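Local coordinates for PKS (Streptomyces sp. CNQ431, PDB 5YDA), which probably loads acyl building blocks onto a carrier protein as the broadly selective acyltransferase domain of the splenocin polyketide synthase, at residues 78-83 with 422-427; 336-339 with 343-346; 417-420 with 426-429. One frame throughout, in Å; residues are numbered along the deposited sequence.

Interaction 1. Residues 78-83 with 422-427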
# COMPACT_ATOMS: atom_id res chain seq x y z
N ARG A 78 -8.85 -26.86 -0.00
CA ARG A 78 -8.28 -26.07 1.09
C ARG A 78 -6.88 -25.56 0.78
O ARG A 78 -6.53 -24.44 1.15
CB ARG A 78 -8.27 -26.88 2.39
CG ARG A 78 -9.64 -27.00 3.09
CD ARG A 78 -9.57 -27.29 4.62
NE ARG A 78 -8.33 -27.91 5.09
CZ ARG A 78 -7.50 -27.37 5.98
NH1 ARG A 78 -7.80 -26.18 6.53
NH2 ARG A 78 -6.38 -28.00 6.35
N HIS A 79 -6.06 -26.38 0.13
CA HIS A 79 -4.68 -26.03 -0.19
C HIS A 79 -4.62 -25.50 -1.62
O HIS A 79 -4.96 -26.23 -2.56
CB HIS A 79 -3.76 -27.24 -0.02
CG HIS A 79 -3.57 -27.66 1.41
ND1 HIS A 79 -2.38 -27.48 2.08
CD2 HIS A 79 -4.41 -28.26 2.28
CE1 HIS A 79 -2.50 -27.94 3.31
NE2 HIS A 79 -3.72 -28.43 3.46
N ARG A 80 -4.18 -24.26 -1.79
CA ARG A 80 -4.29 -23.56 -3.06
C ARG A 80 -2.96 -22.96 -3.49
O ARG A 80 -2.16 -22.53 -2.65
CB ARG A 80 -5.33 -22.44 -3.00
CG ARG A 80 -6.65 -22.86 -2.44
CD ARG A 80 -7.66 -21.71 -2.45
NE ARG A 80 -9.00 -22.22 -2.14
CZ ARG A 80 -10.08 -21.48 -1.96
NH1 ARG A 80 -10.01 -20.15 -2.06
NH2 ARG A 80 -11.24 -22.06 -1.70
N LEU A 81 -2.75 -22.90 -4.80
CA LEU A 81 -1.73 -22.04 -5.39
C LEU A 81 -2.22 -21.58 -6.77
O LEU A 81 -3.18 -22.11 -7.32
CB LEU A 81 -0.36 -22.72 -5.48
CG LEU A 81 -0.09 -23.99 -6.28
CD1 LEU A 81 -0.06 -23.76 -7.79
CD2 LEU A 81 1.23 -24.60 -5.82
N THR A 82 -1.53 -20.59 -7.32
CA THR A 82 -1.85 -20.10 -8.65
C THR A 82 -0.56 -19.84 -9.39
O THR A 82 0.50 -19.68 -8.79
CB THR A 82 -2.66 -18.79 -8.64
OG1 THR A 82 -1.88 -17.74 -8.06
CG2 THR A 82 -3.99 -18.94 -7.90
N VAL A 83 -0.67 -19.82 -10.72
CA VAL A 83 0.35 -19.26 -11.60
C VAL A 83 -0.31 -18.20 -12.46
O VAL A 83 -1.53 -18.20 -12.64
CB VAL A 83 1.03 -20.34 -12.47
CG1 VAL A 83 1.71 -21.38 -11.60
CG2 VAL A 83 0.00 -21.01 -13.39
N GLY A 422 -7.78 -17.66 0.38
CA GLY A 422 -9.18 -17.81 0.68
C GLY A 422 -10.06 -16.64 0.32
O GLY A 422 -11.25 -16.65 0.68
N VAL A 423 -9.54 -15.63 -0.37
CA VAL A 423 -10.35 -14.49 -0.81
C VAL A 423 -10.86 -14.86 -2.20
O VAL A 423 -10.28 -14.50 -3.23
CB VAL A 423 -9.57 -13.18 -0.80
CG1 VAL A 423 -10.49 -12.01 -1.12
CG2 VAL A 423 -8.89 -12.98 0.54
N ASP A 424 -11.98 -15.60 -2.24
CA ASP A 424 -12.39 -16.23 -3.49
C ASP A 424 -12.67 -15.21 -4.58
O ASP A 424 -12.33 -15.44 -5.75
CB ASP A 424 -13.61 -17.11 -3.26
CG ASP A 424 -13.34 -18.27 -2.32
OD1 ASP A 424 -14.32 -18.79 -1.75
OD2 ASP A 424 -12.17 -18.68 -2.14
N ALA A 425 -13.28 -14.08 -4.23
CA ALA A 425 -13.59 -13.10 -5.26
C ALA A 425 -12.34 -12.50 -5.90
O ALA A 425 -12.46 -11.77 -6.89
CB ALA A 425 -14.46 -11.98 -4.68
N ALA A 426 -11.15 -12.77 -5.36
CA ALA A 426 -9.95 -12.20 -5.96
C ALA A 426 -9.61 -12.83 -7.30
O ALA A 426 -8.94 -12.18 -8.11
CB ALA A 426 -8.77 -12.32 -5.00
N LEU A 427 -10.07 -14.05 -7.56
CA LEU A 427 -9.72 -14.75 -8.81
C LEU A 427 -10.41 -14.08 -10.00
O LEU A 427 -11.65 -14.01 -10.01
CB LEU A 427 -10.13 -16.21 -8.71
CG LEU A 427 -9.52 -17.17 -9.74
CD1 LEU A 427 -8.00 -17.23 -9.60
CD2 LEU A 427 -10.14 -18.56 -9.60

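Interaction 2. Residues 336-339 with 343-346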
# COMPACT_ATOMS: atom_id res chain seq x y z
N ASP A 336 -16.04 7.41 15.22
CA ASP A 336 -16.83 8.34 14.41
C ASP A 336 -16.55 9.78 14.80
O ASP A 336 -16.43 10.65 13.93
CB ASP A 336 -18.32 8.04 14.56
CG ASP A 336 -18.73 6.74 13.93
OD1 ASP A 336 -17.90 6.12 13.21
OD2 ASP A 336 -19.88 6.32 14.15
N ALA A 337 -16.42 10.05 16.10
CA ALA A 337 -16.14 11.42 16.55
C ALA A 337 -14.79 11.91 16.04
O ALA A 337 -14.65 13.08 15.65
CB ALA A 337 -16.18 11.50 18.08
N GLN A 338 -13.79 11.03 16.05
CA GLN A 338 -12.46 11.41 15.56
C GLN A 338 -12.49 11.62 14.05
O GLN A 338 -12.00 12.65 13.55
CB GLN A 338 -11.44 10.33 15.93
CG GLN A 338 -10.99 10.34 17.38
CD GLN A 338 -10.37 9.01 17.80
OE1 GLN A 338 -10.41 8.03 17.05
NE2 GLN A 338 -9.82 8.97 19.00
N ALA A 339 -13.05 10.66 13.31
CA ALA A 339 -13.03 10.75 11.86
C ALA A 339 -13.64 12.04 11.36
O ALA A 339 -13.21 12.58 10.33
CB ALA A 339 -13.76 9.55 11.24
N GLY A 343 -10.14 18.94 14.40
CA GLY A 343 -9.04 18.99 15.35
C GLY A 343 -8.28 17.68 15.43
O GLY A 343 -7.06 17.67 15.60
N HIS A 344 -8.99 16.55 15.29
CA HIS A 344 -8.32 15.26 15.23
C HIS A 344 -7.38 15.20 14.02
O HIS A 344 -6.21 14.82 14.14
CB HIS A 344 -9.36 14.14 15.17
CG HIS A 344 -8.81 12.80 14.78
ND1 HIS A 344 -8.11 11.99 15.65
CD2 HIS A 344 -8.87 12.12 13.60
CE1 HIS A 344 -7.77 10.88 15.03
NE2 HIS A 344 -8.22 10.93 13.79
N TRP A 345 -7.87 15.63 12.85
CA TRP A 345 -7.03 15.61 11.67
C TRP A 345 -5.85 16.57 11.80
O TRP A 345 -4.76 16.27 11.29
CB TRP A 345 -7.86 15.91 10.42
CG TRP A 345 -8.68 14.72 10.02
CD1 TRP A 345 -9.99 14.48 10.31
CD2 TRP A 345 -8.21 13.58 9.30
NE1 TRP A 345 -10.37 13.27 9.79
CE2 TRP A 345 -9.30 12.69 9.16
CE3 TRP A 345 -6.99 13.22 8.73
CZ2 TRP A 345 -9.20 11.49 8.49
CZ3 TRP A 345 -6.89 12.02 8.07
CH2 TRP A 345 -7.99 11.16 7.96
N VAL A 346 -6.04 17.70 12.49
CA VAL A 346 -4.90 18.56 12.82
C VAL A 346 -3.91 17.81 13.70
O VAL A 346 -2.70 17.81 13.44
CB VAL A 346 -5.39 19.86 13.50
CG1 VAL A 346 -4.19 20.68 14.02
CG2 VAL A 346 -6.22 20.70 12.53

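Interaction 3. Residues 417-420 with 426-429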
# COMPACT_ATOMS: atom_id res chain seq x y z
N ARG A 417 -2.61 -14.78 -5.33
CA ARG A 417 -2.24 -15.03 -3.94
C ARG A 417 -3.42 -14.77 -3.00
O ARG A 417 -3.65 -15.53 -2.05
CB ARG A 417 -1.05 -14.15 -3.57
CG ARG A 417 -0.44 -14.46 -2.24
CD ARG A 417 0.81 -13.62 -2.08
NE ARG A 417 1.21 -13.55 -0.68
CZ ARG A 417 2.10 -14.37 -0.15
NH1 ARG A 417 2.67 -15.29 -0.93
NH2 ARG A 417 2.42 -14.27 1.14
N LEU A 418 -4.18 -13.71 -3.26
CA LEU A 418 -5.37 -13.45 -2.45
C LEU A 418 -6.36 -14.62 -2.55
O LEU A 418 -6.91 -15.06 -1.53
CB LEU A 418 -6.00 -12.13 -2.88
CG LEU A 418 -5.31 -10.90 -2.28
CD1 LEU A 418 -5.70 -9.63 -3.01
CD2 LEU A 418 -5.66 -10.79 -0.79
N TRP A 419 -6.57 -15.15 -3.76
CA TRP A 419 -7.43 -16.32 -3.90
C TRP A 419 -6.87 -17.52 -3.14
O TRP A 419 -7.61 -18.23 -2.45
CB TRP A 419 -7.63 -16.68 -5.37
CG TRP A 419 -8.44 -17.96 -5.56
CD1 TRP A 419 -9.80 -18.07 -5.58
CD2 TRP A 419 -7.92 -19.29 -5.72
NE1 TRP A 419 -10.17 -19.38 -5.76
CE2 TRP A 419 -9.03 -20.15 -5.85
CE3 TRP A 419 -6.63 -19.83 -5.78
CZ2 TRP A 419 -8.89 -21.53 -6.03
CZ3 TRP A 419 -6.50 -21.20 -5.97
CH2 TRP A 419 -7.62 -22.03 -6.08
N SER A 420 -5.56 -17.76 -3.25
CA SER A 420 -4.94 -18.89 -2.56
C SER A 420 -5.14 -18.81 -1.05
O SER A 420 -5.22 -19.85 -0.39
CB SER A 420 -3.46 -18.96 -2.90
OG SER A 420 -3.27 -19.39 -4.24
N ALA A 426 -11.15 -12.77 -5.36
CA ALA A 426 -9.95 -12.20 -5.96
C ALA A 426 -9.61 -12.83 -7.30
O ALA A 426 -8.94 -12.18 -8.11
CB ALA A 426 -8.77 -12.32 -5.00
N LEU A 427 -10.07 -14.05 -7.56
CA LEU A 427 -9.72 -14.75 -8.81
C LEU A 427 -10.41 -14.08 -10.00
O LEU A 427 -11.65 -14.01 -10.01
CB LEU A 427 -10.13 -16.21 -8.71
CG LEU A 427 -9.52 -17.17 -9.74
CD1 LEU A 427 -8.00 -17.23 -9.60
CD2 LEU A 427 -10.14 -18.56 -9.60
N PRO A 428 -9.68 -13.59 -10.99
CA PRO A 428 -10.31 -12.84 -12.10
C PRO A 428 -11.09 -13.73 -13.07
O PRO A 428 -11.01 -14.96 -13.04
CB PRO A 428 -9.13 -12.18 -12.82
CG PRO A 428 -7.96 -12.30 -11.87
CD PRO A 428 -8.21 -13.53 -11.05
N HIS A 429 -11.84 -13.04 -13.96
CA HIS A 429 -12.78 -13.50 -15.01
C HIS A 429 -14.21 -13.09 -14.65
O HIS A 429 -14.95 -13.85 -14.01
CB HIS A 429 -12.76 -15.01 -15.27
CG HIS A 429 -12.03 -15.40 -16.52
ND1 HIS A 429 -12.44 -15.01 -17.78
CD2 HIS A 429 -10.94 -16.17 -16.71
CE1 HIS A 429 -11.62 -15.50 -18.69
NE2 HIS A 429 -10.70 -16.22 -18.07

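Interaction 1. Residues 78-83 with 422-427
A salt bridge between R80 and D424 ties the strand 79-85, one half of a two-stranded antiparallel sheet in the CurL-like region, to the loop that leaves helix 407-420, whose end is marked by a Schellman motif at G422. Along 78-83, R80 and T82 point their CB atoms toward the loop, while the strand's backbone bonds run to 32-38. R80 carries the contact. Its chain is extended from CG to NE (chi2 -178°, chi3 169°), which brings the guanidinium across to the loop, and NH1 passes 3.7 Å from CA of G422. NE bonds to the carbonyl of L77 and NH1 also to that of W419, so the buried group has several partners fixing its rotation. T82 follows, leaning instead on W419 and S420 of helix 407-420. On the loop side, D424, at the start of the short 3-10 segment 424-426, is exposed, and its side chain meets that of R80 at about a right angle. NH1 of R80 lies 2.6 Å from OD2 of D424, in a nearly straight bond (165°) that reaches the oxygen almost along its C-O axis and stays close to the guanidinium plane.

Interaction 2. Residues 336-339 with 343-346
Q338 and H344 mark the closest approach of two helical segments, their CA atoms 5.7 Å apart, where the short helix 336-339 gives way after a brief turn to helix 342-350. The C-terminal carbonyls of the first helix face the first turn of the second, and the contact uses them: O of Q338 lies 3.2 Å from CD2 of H344, and the carbonyl of A339 accepts the indole N-H of W345.

H344 turns its imidazole back over the first helix, with CG anti to the backbone N (chi1 166°), and Q338 covers one face of it. CB of Q338 stands 3.6 Å from the centroid of the H344 ring, almost exactly on the ring normal, a CH-pi contact, while CG of Q338 lies against the ND1 side. The amide of Q338 is turned nearly parallel to the imidazole, 11° apart, but runs on past the ring, so the face is met by CB and not by the amide; its OE1 is engaged by the backbone N of T335. W345 works at its edge. NE1 of W345 reaches O of A339 at 3.0 Å; the acceptor lies in the indole plane, whereas the donor sits above the carbonyl plane. This bond satisfies the buried indole N-H and helps to set the ring's rotation.

The two helices pack against strand 325-327 of the mixed sheet of the acyltransferase domain: A339 and W345 touch Y325, and H344 touches T327. W345 also reaches L313 of helix 306-313, together with E203, Y204 and A207 of helix 201-210, so this pair of short helices is joined to both.

Interaction 3. Residues 417-420 with 426-429
L418 and W419, near the end of helix 407-420, receive A426 and L427 of the chain as it doubles back toward its C-terminus. The backbones come nearest at W419 and A426, whose CA atoms are 5.3 Å apart, and the contact is made by apolar side chains and an indole, covering 199 Å² over both sides.

A426 points its methyl at the helix, where CB meets CB of L418 at 3.5 Å and also lies 3.8 Å from the backbone N of W419. It touches L418 at the root of the side chain: with CG of L418 beside its backbone N, the branched end turns away from the methyl, leaving CB to make the contact.

W419 and L427 carry the larger half. Both side chains have CG anti to the backbone N (chi1 175° for W419, -164° for L427), and they lie alongside each other, pointing the same way. CB of L427 packs 3.7 Å from CD1 of the indole, and beyond it the leucine splits over the pyrrole part of the ring. CD1 of L427 lies above the rim at CG of W419, 4.1 Å away, and CD2 farther in over the same face, 4.1 Å from the centroid of the five-membered ring and 16° off its normal, a CH-pi contact. All three leucine carbons approach from one side; the R80 guanidinium, in a cation-pi contact, lies over the opposite face. P35 also touches the indole.

Beyond the contact, L427 continues onto V33 and P35 of strand 32-38 and onto R71 of helix 63-72. The result is a hydrophobic junction in which the terminal helix and the tail that follows it pack together against the two-stranded sheet of the CurL-like region.

How the interactions relate
Interactions 1 and 3 form one neighbourhood, their centres 5 Å apart, sharing A426 and L427; interaction 3 uses the last turn of helix 407-420, and both use the loop that follows it. V423 N and L418 O, 2.9 Å apart, probably form a hydrogen bond between them. Interaction 1 joins the loop to strand 79-85 across 339 residues of sequence, while interaction 3 folds that loop onto its helix. Interaction 2 lies about 38 Å from interaction 1 and 35 Å from interaction 3, centre to centre, beside the six-stranded mixed sheet. Along the chain it falls within the loop closed by interaction 1 and before interaction 3. The set thus samples a pair of short helices in the acyltransferase domain and the junction with the CurL-like region.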